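Lipase (Rhizopus chinensis, PDB 6A0W) probably hydrolyses ester bonds of triacylglycerols as a class 3 fungal lipase of the alpha/beta-hydrolase fold, its N-terminal segment regulating substrate binding affinity. Local coordinates at residues A[145-148]-A[149-153]. Sequence-based numbering, arbitrary orientation.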
# COMPACT_ATOMS: atom_id res chain seq x y z
N GLN A 145 -1.78 -16.99 -4.33
CA GLN A 145 -2.92 -17.58 -3.61
C GLN A 145 -4.19 -16.76 -3.74
O GLN A 145 -5.26 -17.29 -4.06
CB GLN A 145 -2.63 -17.77 -2.12
CG GLN A 145 -1.47 -18.70 -1.81
CD GLN A 145 -1.77 -20.12 -2.31
OE1 GLN A 145 -2.84 -20.68 -2.04
NE2 GLN A 145 -0.93 -20.60 -3.22
N VAL A 146 -4.09 -15.45 -3.56
CA VAL A 146 -5.33 -14.66 -3.47
C VAL A 146 -5.89 -14.24 -4.82
O VAL A 146 -7.11 -13.93 -4.92
CB VAL A 146 -5.19 -13.43 -2.52
CG1 VAL A 146 -4.87 -13.92 -1.11
CG2 VAL A 146 -4.13 -12.48 -3.03
N VAL A 147 -5.04 -14.29 -5.86
CA VAL A 147 -5.51 -13.87 -7.21
C VAL A 147 -6.74 -14.66 -7.68
O VAL A 147 -7.67 -14.10 -8.24
CB VAL A 147 -4.37 -13.87 -8.26
CG1 VAL A 147 -3.85 -15.27 -8.55
CG2 VAL A 147 -4.86 -13.28 -9.55
N LYS A 148 -6.83 -15.92 -7.28
CA LYS A 148 -7.95 -16.78 -7.68
C LYS A 148 -9.21 -16.29 -7.04
O LYS A 148 -10.30 -16.47 -7.59
CB LYS A 148 -7.71 -18.21 -7.18
CG LYS A 148 -6.45 -18.82 -7.75
CD LYS A 148 -5.96 -19.99 -6.92
CE LYS A 148 -4.99 -20.85 -7.72
NZ LYS A 148 -4.42 -21.91 -6.85
N ASP A 149 -9.10 -15.74 -5.84
CA ASP A 149 -10.28 -15.30 -5.10
C ASP A 149 -10.80 -13.98 -5.66
O ASP A 149 -12.00 -13.73 -5.63
CB ASP A 149 -9.93 -15.13 -3.61
CG ASP A 149 -9.36 -16.38 -3.00
OD1 ASP A 149 -9.86 -17.45 -3.41
OD2 ASP A 149 -8.45 -16.30 -2.13
N TYR A 150 -9.91 -13.02 -5.93
CA TYR A 150 -10.42 -11.66 -6.21
C TYR A 150 -10.60 -11.29 -7.69
O TYR A 150 -11.45 -10.48 -8.01
CB TYR A 150 -9.59 -10.58 -5.48
CG TYR A 150 -8.49 -10.03 -6.30
CD1 TYR A 150 -8.71 -8.96 -7.15
CD2 TYR A 150 -7.25 -10.61 -6.31
CE1 TYR A 150 -7.72 -8.52 -7.99
CE2 TYR A 150 -6.25 -10.14 -7.14
CZ TYR A 150 -6.50 -9.11 -7.99
OH TYR A 150 -5.50 -8.67 -8.87
N PHE A 151 -9.70 -11.77 -8.56
CA PHE A 151 -9.65 -11.35 -9.95
C PHE A 151 -10.98 -11.53 -10.68
O PHE A 151 -11.48 -10.57 -11.28
CB PHE A 151 -8.52 -12.07 -10.67
CG PHE A 151 -8.12 -11.41 -11.97
CD1 PHE A 151 -7.18 -10.40 -11.98
CD2 PHE A 151 -8.72 -11.77 -13.16
CE1 PHE A 151 -6.90 -9.71 -13.13
CE2 PHE A 151 -8.44 -11.08 -14.33
CZ PHE A 151 -7.52 -10.06 -14.31
N PRO A 152 -11.63 -12.72 -10.55
CA PRO A 152 -12.91 -12.91 -11.29
C PRO A 152 -13.97 -11.96 -10.82
O PRO A 152 -14.81 -11.54 -11.59
CB PRO A 152 -13.35 -14.34 -10.94
CG PRO A 152 -12.20 -14.94 -10.15
CD PRO A 152 -11.05 -14.00 -10.09
N VAL A 153 -13.95 -11.66 -9.52
CA VAL A 153 -14.93 -10.77 -8.93
C VAL A 153 -14.74 -9.33 -9.42
O VAL A 153 -15.73 -8.67 -9.72
CB VAL A 153 -14.83 -10.79 -7.39
CG1 VAL A 153 -15.92 -9.92 -6.79
CG2 VAL A 153 -14.97 -12.23 -6.90
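V146 O accepts two backbone hydrogen bonds from the next turn of helix 137-160. D149 N gives one at 2.8 Å to V146 O. It is bent, with 131° at the hydrogen, and its donor stands well above the carbonyl plane. Y150 N gives the other at 3.1 Å to V146 O and lies almost in line with the C=O bond. The bond from D149 spans three residues, that from Y150 four. The regular i to i+4 pattern goes on with F151 N to V147 O, 3.1 Å. At the next step P152 has no N-H to give. Its ring sits by the preceding turn, with CG 3.5 Å from K148 O. The helix is kinked here.

Among the side chains, V147 makes the apolar contacts to Y150 and F151. With chi1 at 66°, CG2 points away from its backbone N and reaches toward the next turn. CG2 lies 4.0 Å from F151 CB, and the two side chains run side by side. The same methyl is 4.2 Å from Y150 CE2. The Y150 ring turns an edge to V146 O, with CD2 3.6 Å from that oxygen. Y150 OH lies in the plane of the F151 ring, at its edge, and is hydrogen-bonded to Y143 OH, two turns back. D149 folds back over the preceding turn, its CB 3.3 Å from V146 O.

Y150 packs on F107 edge-to-face, while F151 meets R188 in a cation-pi contact. The arrangement is a proline-kinked amphipathic helix, packed against the central sheet and alongside helix 173-188 of an alpha/beta-hydrolase fold.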